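Local structure of TodX (Pseudomonas putida, 3BS0) at residues P78-Y86 with G96-G104; V59-S70 with T107-L115. The protein carries aromatic hydrocarbons such as toluene across the outer membrane as a beta-barrel member of the FadL family, a first step in their biodegradation. All coordinates share one frame; numbering follows the deposited sequence.

How the contacts relate
After an N-terminal region with helix 11-15, the chain runs through strand 44-60, turns back in a short hairpin to strand 66-69, and continues in the antiparallel strands 80-90 and 93-108. Contact 1 closes the small loop of that second hairpin by pairing 78-86 with 96-104. Contact 2 closes a longer loop around it: 107-115, beginning on the last residues of strand 93-108, meets 59-70, so contact 1 is nested inside contact 2. Their centres lie about 31 Å apart. Contact 1 ties neighbouring strands of the barrel wall through their backbones, whereas contact 2 joins the end of strand 44-60 and its hairpin to the end of 93-108 and the following loop, mainly through side chains.

Contact 1 (P78-Y86 with G96-G104); sequences PYVGPQLSY and GAGLFVSSG
Two backbone bonds join Leu-84 and Leu-99 as an antiparallel hydrogen-bonded pair, the shorter running from Leu-99 N to Leu-84 O (2.8 Å). Tyr-86 and Ala-97 form the next such pair, with Tyr-86 N 2.9 Å from Ala-97 O; the strand axes, 177° apart, confirm the antiparallel course. The ladder changes at Pro-82, whose carbonyl O accepts from Val-101 N (3.3 Å) but whose ring nitrogen has no hydrogen to return. Val-101 O instead receives a weak bond from Gln-83 NE2 (2.9 Å); the glutamine chain, bent at chi2 (-145°), carries the amide across the gap to this carbonyl.

Side-chain packing forms two groups. Phe-100 shares a face with Gln-83 and Ser-85; its CZ reaches Ser-85 CB at 3.6 Å, while CD2 lies 4.0 Å from Gln-83 CB, and amide and ring planes stand 78° apart. An alanine here is likely to open a gap beside Ser-85 CB and take away the ring packed against Gln-83 CB. Farther along, Val-101 sets CB and CG2 against the Pro-82 ring, and CG1 lies 3.8 Å from Tyr-79 CE2, the two side chains crossing at about a right angle.

Ser-85 OG bonds to Asn-27, which precedes the first barrel strand; this is consistent with the Phe-100 face looking inward, toward the N-terminal plug of FadL-type barrels. The corner at Gly-104 fits the kink of the third strand in that family. Strand 44-60 flanks 78-86, and strand 129-143 pairs with 96-104.

Contact 2 (V59-S70 with T107-L115); sequences VHDSHGAEAKSS and TEYGSKSFL. Unlike the reference sequence in segment 59-70: Ala-67 (reference Pro).
Val-59 divides its methyls between two rings: CG1 lies 3.9 Å from Phe-114 CZ, and CG2 is 3.7 Å from OH of Tyr-109, whose hydroxyl is hydrogen-bonded to Pro-368 O. Asp-61 lies over one face of Phe-114, its CB 4.3 Å from the ring centroid and 7° off the normal, a CH-pi contact. Its carboxylate, tilted from the ring, brings OD1 over the rim, while OD2 takes a weak bond from His-63 ND1. Asp-61 N bonds to Ala-65 O, and Val-59 and Ala-67 bond both ways through their backbones, which makes 59-69 a beta hairpin, probably extracellular, since the tight turn between strands 80-90 and 93-108 lies at the other end and short turns of outer-membrane barrels are periplasmic. Ala-65 CB approaches Phe-114 CD1 at 4.0 Å. Ala-67, a proline in the reference sequence, sets CB among three side chains, touching Leu-115 CD1 (3.7 Å), Phe-114 CE1 and Tyr-109 CD2. Tyr-109 is sandwiched, with Leu-115 CD1 on one face and Ser-69 CB over the centre of the other, 3.9 Å from the centroid. Ser-69 OG, turned anti to its own nitrogen (chi1 159°), accepts a nearly straight bond from Glu-108 N (2.9 Å, 173°).

Contact 1 (P78-Y86 with G96-G104)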
loop_
_atom_site.group_PDB
_atom_site.type_symbol
_atom_site.label_atom_id
_atom_site.label_comp_id
_atom_site.label_asym_id
_atom_site.label_seq_id
_atom_site.Cartn_x
_atom_site.Cartn_y
_atom_site.Cartn_z
ATOM N N PRO A 78 -14.004 6.286 -2.880
ATOM C CA PRO A 78 -12.954 5.374 -2.387
ATOM C C PRO A 78 -13.184 3.887 -2.147
ATOM O O PRO A 78 -14.306 3.394 -2.088
ATOM C CB PRO A 78 -12.493 6.041 -1.090
ATOM C CG PRO A 78 -12.925 7.473 -1.243
ATOM C CD PRO A 78 -14.264 7.334 -1.881
ATOM N N TYR A 79 -12.068 3.185 -1.995
ATOM C CA TYR A 79 -12.088 1.770 -1.696
ATOM C C TYR A 79 -11.994 1.700 -0.171
ATOM O O TYR A 79 -11.170 2.368 0.460
ATOM C CB TYR A 79 -10.883 1.056 -2.322
ATOM C CG TYR A 79 -10.858 -0.441 -2.064
ATOM C CD1 TYR A 79 -11.778 -1.297 -2.684
ATOM C CD2 TYR A 79 -9.928 -1.002 -1.177
ATOM C CE1 TYR A 79 -11.776 -2.679 -2.425
ATOM C CE2 TYR A 79 -9.917 -2.377 -0.910
ATOM C CZ TYR A 79 -10.842 -3.212 -1.535
ATOM O OH TYR A 79 -10.832 -4.563 -1.249
ATOM N N VAL A 80 -12.867 0.901 0.410
ATOM C CA VAL A 80 -12.916 0.717 1.844
ATOM C C VAL A 80 -12.448 -0.701 2.152
ATOM O O VAL A 80 -13.015 -1.682 1.647
ATOM C CB VAL A 80 -14.334 0.899 2.341
ATOM C CG1 VAL A 80 -14.426 0.505 3.795
ATOM C CG2 VAL A 80 -14.757 2.349 2.127
ATOM N N GLY A 81 -11.400 -0.802 2.962
ATOM C CA GLY A 81 -10.871 -2.099 3.320
ATOM C C GLY A 81 -11.276 -2.486 4.727
ATOM O O GLY A 81 -11.069 -1.728 5.670
ATOM N N PRO A 82 -11.877 -3.665 4.899
ATOM C CA PRO A 82 -12.292 -4.100 6.230
ATOM C C PRO A 82 -11.099 -4.692 6.986
ATOM O O PRO A 82 -10.099 -5.093 6.372
ATOM C CB PRO A 82 -13.344 -5.147 5.920
ATOM C CG PRO A 82 -12.748 -5.831 4.711
ATOM C CD PRO A 82 -12.286 -4.645 3.873
ATOM N N GLN A 83 -11.198 -4.733 8.314
ATOM C CA GLN A 83 -10.121 -5.294 9.111
ATOM C C GLN A 83 -10.716 -6.020 10.303
ATOM O O GLN A 83 -11.318 -5.415 11.193
ATOM C CB GLN A 83 -9.148 -4.197 9.540
ATOM C CG GLN A 83 -9.106 -3.027 8.540
ATOM C CD GLN A 83 -7.736 -2.390 8.396
ATOM O OE1 GLN A 83 -7.131 -1.949 9.381
ATOM N NE2 GLN A 83 -7.237 -2.332 7.158
ATOM N N LEU A 84 -10.577 -7.344 10.268
ATOM C CA LEU A 84 -11.059 -8.233 11.315
ATOM C C LEU A 84 -9.875 -8.944 11.963
ATOM O O LEU A 84 -8.928 -9.335 11.290
ATOM C CB LEU A 84 -11.995 -9.272 10.720
ATOM C CG LEU A 84 -13.476 -8.956 10.748
ATOM C CD1 LEU A 84 -14.173 -9.738 9.649
ATOM C CD2 LEU A 84 -14.039 -9.298 12.116
ATOM N N SER A 85 -9.926 -9.105 13.277
ATOM C CA SER A 85 -8.841 -9.783 13.973
ATOM C C SER A 85 -9.198 -10.072 15.411
ATOM O O SER A 85 -9.986 -9.346 16.042
ATOM C CB SER A 85 -7.551 -8.955 13.918
ATOM O OG SER A 85 -7.657 -7.761 14.672
ATOM N N TYR A 86 -8.610 -11.146 15.917
ATOM C CA TYR A 86 -8.840 -11.576 17.283
ATOM C C TYR A 86 -7.523 -11.994 17.928
ATOM O O TYR A 86 -6.719 -12.710 17.328
ATOM C CB TYR A 86 -9.815 -12.755 17.282
ATOM C CG TYR A 86 -10.257 -13.207 18.646
ATOM C CD1 TYR A 86 -11.180 -12.472 19.380
ATOM C CD2 TYR A 86 -9.766 -14.389 19.197
ATOM C CE1 TYR A 86 -11.612 -12.907 20.632
ATOM C CE2 TYR A 86 -10.185 -14.838 20.447
ATOM C CZ TYR A 86 -11.109 -14.100 21.160
ATOM O OH TYR A 86 -11.548 -14.564 22.390
ATOM N N GLY A 96 -2.867 -14.628 18.009
ATOM C CA GLY A 96 -3.802 -13.867 17.215
ATOM C C GLY A 96 -3.811 -14.130 15.724
ATOM O O GLY A 96 -2.795 -14.468 15.124
ATOM N N ALA A 97 -4.990 -13.975 15.128
ATOM C CA ALA A 97 -5.169 -14.138 13.697
ATOM C C ALA A 97 -6.056 -12.977 13.207
ATOM O O ALA A 97 -6.731 -12.327 14.001
ATOM C CB ALA A 97 -5.811 -15.458 13.415
ATOM N N GLY A 98 -6.027 -12.693 11.910
ATOM C CA GLY A 98 -6.838 -11.622 11.374
ATOM C C GLY A 98 -6.705 -11.472 9.873
ATOM O O GLY A 98 -5.838 -12.074 9.246
ATOM N N LEU A 99 -7.574 -10.659 9.291
ATOM C CA LEU A 99 -7.570 -10.392 7.857
ATOM C C LEU A 99 -7.407 -8.873 7.717
ATOM O O LEU A 99 -8.202 -8.094 8.259
ATOM C CB LEU A 99 -8.902 -10.848 7.247
ATOM C CG LEU A 99 -9.373 -12.258 7.650
ATOM C CD1 LEU A 99 -10.884 -12.326 7.606
ATOM C CD2 LEU A 99 -8.763 -13.313 6.726
ATOM N N PHE A 100 -6.370 -8.437 7.016
ATOM C CA PHE A 100 -6.167 -7.012 6.870
ATOM C C PHE A 100 -6.130 -6.552 5.437
ATOM O O PHE A 100 -5.113 -6.667 4.751
ATOM C CB PHE A 100 -4.903 -6.576 7.608
ATOM C CG PHE A 100 -5.017 -6.707 9.096
ATOM C CD1 PHE A 100 -4.806 -7.928 9.713
ATOM C CD2 PHE A 100 -5.416 -5.622 9.876
ATOM C CE1 PHE A 100 -4.992 -8.070 11.078
ATOM C CE2 PHE A 100 -5.608 -5.756 11.245
ATOM C CZ PHE A 100 -5.398 -6.982 11.845
ATOM N N VAL A 101 -7.279 -6.023 5.018
ATOM C CA VAL A 101 -7.518 -5.500 3.681
ATOM C C VAL A 101 -6.937 -4.103 3.544
ATOM O O VAL A 101 -6.915 -3.329 4.499
ATOM C CB VAL A 101 -9.036 -5.422 3.393
ATOM C CG1 VAL A 101 -9.290 -4.721 2.066
ATOM C CG2 VAL A 101 -9.641 -6.830 3.381
ATOM N N SER A 102 -6.465 -3.782 2.344
ATOM C CA SER A 102 -5.905 -2.469 2.092
ATOM C C SER A 102 -5.687 -2.200 0.617
ATOM O O SER A 102 -5.477 -3.117 -0.170
ATOM C CB SER A 102 -4.572 -2.316 2.826
ATOM O OG SER A 102 -3.613 -3.238 2.335
ATOM N N SER A 103 -5.760 -0.928 0.252
ATOM C CA SER A 103 -5.505 -0.509 -1.107
ATOM C C SER A 103 -4.044 -0.106 -1.030
ATOM O O SER A 103 -3.475 -0.038 0.060
ATOM C CB SER A 103 -6.346 0.709 -1.468
ATOM O OG SER A 103 -5.523 1.766 -1.942
ATOM N N GLY A 104 -3.432 0.162 -2.173
ATOM C CA GLY A 104 -2.039 0.560 -2.180
ATOM C C GLY A 104 -1.806 1.236 -3.509
ATOM O O GLY A 104 -0.671 1.438 -3.959
#

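Contact 2 (V59-S70 with T107-L115)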
loop_
_atom_site.group_PDB
_atom_site.type_symbol
_atom_site.label_atom_id
_atom_site.label_comp_id
_atom_site.label_asym_id
_atom_site.label_seq_id
_atom_site.Cartn_x
_atom_site.Cartn_y
_atom_site.Cartn_z
ATOM N N VAL A 59 -2.725 15.927 -13.234
ATOM C CA VAL A 59 -1.648 15.779 -14.191
ATOM C C VAL A 59 -1.947 16.820 -15.255
ATOM O O VAL A 59 -3.101 16.989 -15.667
ATOM C CB VAL A 59 -1.637 14.356 -14.806
ATOM C CG1 VAL A 59 -0.549 14.234 -15.867
ATOM C CG2 VAL A 59 -1.375 13.327 -13.720
ATOM N N HIS A 60 -0.919 17.541 -15.678
ATOM C CA HIS A 60 -1.103 18.565 -16.686
ATOM C C HIS A 60 -0.337 18.337 -17.965
ATOM O O HIS A 60 0.736 17.732 -17.990
ATOM C CB HIS A 60 -0.742 19.938 -16.127
ATOM C CG HIS A 60 -1.769 20.500 -15.206
ATOM N ND1 HIS A 60 -2.943 21.062 -15.657
ATOM C CD2 HIS A 60 -1.818 20.557 -13.855
ATOM C CE1 HIS A 60 -3.673 21.444 -14.626
ATOM N NE2 HIS A 60 -3.011 21.149 -13.519
ATOM N N ASP A 61 -0.912 18.897 -19.018
ATOM C CA ASP A 61 -0.402 18.818 -20.369
ATOM C C ASP A 61 0.528 19.981 -20.697
ATOM O O ASP A 61 0.698 20.914 -19.907
ATOM C CB ASP A 61 -1.592 18.847 -21.326
ATOM C CG ASP A 61 -1.499 17.796 -22.380
ATOM O OD1 ASP A 61 -0.715 16.846 -22.172
ATOM O OD2 ASP A 61 -2.209 17.907 -23.401
ATOM N N SER A 62 1.127 19.911 -21.879
ATOM C CA SER A 62 1.998 20.966 -22.351
ATOM C C SER A 62 1.103 21.950 -23.075
ATOM O O SER A 62 1.582 22.853 -23.753
ATOM C CB SER A 62 3.029 20.413 -23.327
ATOM O OG SER A 62 3.943 19.576 -22.653
ATOM N N HIS A 63 -0.207 21.760 -22.946
ATOM C CA HIS A 63 -1.174 22.635 -23.603
ATOM C C HIS A 63 -2.194 23.176 -22.610
ATOM O O HIS A 63 -3.151 23.848 -22.994
ATOM C CB HIS A 63 -1.911 21.884 -24.712
ATOM C CG HIS A 63 -1.008 21.227 -25.713
ATOM N ND1 HIS A 63 -0.921 19.857 -25.850
ATOM C CD2 HIS A 63 -0.179 21.749 -26.648
ATOM C CE1 HIS A 63 -0.082 19.564 -26.825
ATOM N NE2 HIS A 63 0.384 20.694 -27.326
ATOM N N GLY A 64 -1.998 22.866 -21.332
ATOM C CA GLY A 64 -2.921 23.343 -20.317
ATOM C C GLY A 64 -4.095 22.419 -20.054
ATOM O O GLY A 64 -5.020 22.789 -19.330
ATOM N N ALA A 65 -4.072 21.231 -20.647
ATOM C CA ALA A 65 -5.142 20.259 -20.436
ATOM C C ALA A 65 -4.878 19.514 -19.132
ATOM O O ALA A 65 -3.733 19.266 -18.785
ATOM C CB ALA A 65 -5.197 19.265 -21.599
ATOM N N GLU A 66 -5.930 19.180 -18.396
ATOM C CA GLU A 66 -5.728 18.452 -17.162
ATOM C C GLU A 66 -6.589 17.206 -17.035
ATOM O O GLU A 66 -7.705 17.130 -17.536
ATOM C CB GLU A 66 -5.939 19.359 -15.931
ATOM C CG GLU A 66 -7.379 19.667 -15.559
ATOM C CD GLU A 66 -7.479 20.578 -14.332
ATOM O OE1 GLU A 66 -7.025 20.149 -13.239
ATOM O OE2 GLU A 66 -8.000 21.722 -14.458
ATOM N N ALA A 67 -6.019 16.219 -16.365
ATOM C CA ALA A 67 -6.677 14.963 -16.089
ATOM C C ALA A 67 -6.520 14.850 -14.587
ATOM O O ALA A 67 -5.419 14.984 -14.056
ATOM C CB ALA A 67 -5.959 13.834 -16.774
ATOM N N LYS A 68 -7.620 14.636 -13.893
ATOM C CA LYS A 68 -7.541 14.517 -12.456
ATOM C C LYS A 68 -8.206 13.245 -12.039
ATOM O O LYS A 68 -9.099 12.749 -12.725
ATOM C CB LYS A 68 -8.222 15.705 -11.775
ATOM C CG LYS A 68 -9.561 16.075 -12.355
ATOM C CD LYS A 68 -10.245 17.127 -11.500
ATOM C CE LYS A 68 -10.893 18.196 -12.371
ATOM N NZ LYS A 68 -11.765 17.589 -13.428
ATOM N N SER A 69 -7.737 12.708 -10.923
ATOM C CA SER A 69 -8.299 11.493 -10.367
ATOM C C SER A 69 -8.682 11.753 -8.929
ATOM O O SER A 69 -7.880 12.238 -8.145
ATOM C CB SER A 69 -7.295 10.351 -10.419
ATOM O OG SER A 69 -7.661 9.363 -9.484
ATOM N N SER A 70 -9.919 11.416 -8.604
ATOM C CA SER A 70 -10.494 11.562 -7.272
ATOM C C SER A 70 -11.969 11.723 -7.573
ATOM O O SER A 70 -12.832 11.419 -6.749
ATOM C CB SER A 70 -9.965 12.806 -6.561
ATOM O OG SER A 70 -10.303 13.994 -7.258
ATOM N N THR A 107 -6.365 4.855 -8.946
ATOM C CA THR A 107 -6.586 6.105 -9.645
ATOM C C THR A 107 -7.678 5.885 -10.683
ATOM O O THR A 107 -7.862 4.772 -11.196
ATOM C CB THR A 107 -5.340 6.595 -10.372
ATOM O OG1 THR A 107 -5.178 5.855 -11.592
ATOM C CG2 THR A 107 -4.130 6.408 -9.501
ATOM N N GLU A 108 -8.392 6.960 -10.982
ATOM C CA GLU A 108 -9.467 6.932 -11.938
ATOM C C GLU A 108 -9.502 8.285 -12.634
ATOM O O GLU A 108 -9.970 9.272 -12.088
ATOM C CB GLU A 108 -10.792 6.643 -11.225
ATOM C CG GLU A 108 -11.990 6.542 -12.163
ATOM C CD GLU A 108 -11.788 5.503 -13.258
ATOM O OE1 GLU A 108 -11.977 4.294 -12.981
ATOM O OE2 GLU A 108 -11.424 5.909 -14.391
ATOM N N TYR A 109 -8.977 8.320 -13.852
ATOM C CA TYR A 109 -8.937 9.534 -14.648
ATOM C C TYR A 109 -10.101 9.603 -15.638
ATOM O O TYR A 109 -10.332 10.644 -16.262
ATOM C CB TYR A 109 -7.617 9.603 -15.407
ATOM C CG TYR A 109 -6.396 9.798 -14.521
ATOM C CD1 TYR A 109 -5.581 8.711 -14.145
ATOM C CD2 TYR A 109 -6.037 11.082 -14.082
ATOM C CE1 TYR A 109 -4.442 8.914 -13.354
ATOM C CE2 TYR A 109 -4.908 11.290 -13.302
ATOM C CZ TYR A 109 -4.118 10.215 -12.938
ATOM O OH TYR A 109 -3.011 10.457 -12.157
ATOM N N GLY A 110 -10.833 8.501 -15.783
ATOM C CA GLY A 110 -11.962 8.478 -16.688
ATOM C C GLY A 110 -11.489 8.268 -18.104
ATOM O O GLY A 110 -10.365 7.810 -18.312
ATOM N N SER A 111 -12.321 8.616 -19.082
ATOM C CA SER A 111 -11.951 8.440 -20.485
ATOM C C SER A 111 -12.081 9.701 -21.341
ATOM O O SER A 111 -11.914 9.647 -22.555
ATOM C CB SER A 111 -12.799 7.331 -21.103
ATOM O OG SER A 111 -14.152 7.725 -21.193
ATOM N N LYS A 112 -12.385 10.834 -20.721
ATOM C CA LYS A 112 -12.535 12.085 -21.476
ATOM C C LYS A 112 -11.274 12.941 -21.418
ATOM O O LYS A 112 -11.233 14.002 -22.005
ATOM C CB LYS A 112 -13.722 12.895 -20.940
ATOM C CG LYS A 112 -14.984 12.069 -20.760
ATOM C CD LYS A 112 -16.114 12.902 -20.198
ATOM C CE LYS A 112 -16.599 13.953 -21.200
ATOM N NZ LYS A 112 -17.677 14.815 -20.604
ATOM N N SER A 113 -10.252 12.456 -20.722
ATOM C CA SER A 113 -8.993 13.171 -20.569
ATOM C C SER A 113 -7.968 12.973 -21.705
ATOM O O SER A 113 -8.122 12.088 -22.558
ATOM C CB SER A 113 -8.349 12.773 -19.252
ATOM O OG SER A 113 -6.959 13.007 -19.318
ATOM N N PHE A 114 -6.912 13.792 -21.697
ATOM C CA PHE A 114 -5.898 13.713 -22.732
ATOM C C PHE A 114 -5.127 12.407 -22.621
ATOM O O PHE A 114 -4.599 11.909 -23.612
ATOM C CB PHE A 114 -4.945 14.917 -22.679
ATOM C CG PHE A 114 -3.997 14.921 -21.501
ATOM C CD1 PHE A 114 -4.351 15.526 -20.298
ATOM C CD2 PHE A 114 -2.735 14.343 -21.608
ATOM C CE1 PHE A 114 -3.465 15.561 -19.223
ATOM C CE2 PHE A 114 -1.840 14.368 -20.539
ATOM C CZ PHE A 114 -2.208 14.981 -19.339
ATOM N N LEU A 115 -5.073 11.845 -21.416
ATOM C CA LEU A 115 -4.382 10.579 -21.211
ATOM C C LEU A 115 -5.056 9.516 -22.084
ATOM O O LEU A 115 -4.461 8.476 -22.395
ATOM C CB LEU A 115 -4.445 10.168 -19.740
ATOM C CG LEU A 115 -3.768 11.089 -18.723
ATOM C CD1 LEU A 115 -4.125 10.623 -17.326
ATOM C CD2 LEU A 115 -2.264 11.091 -18.913
#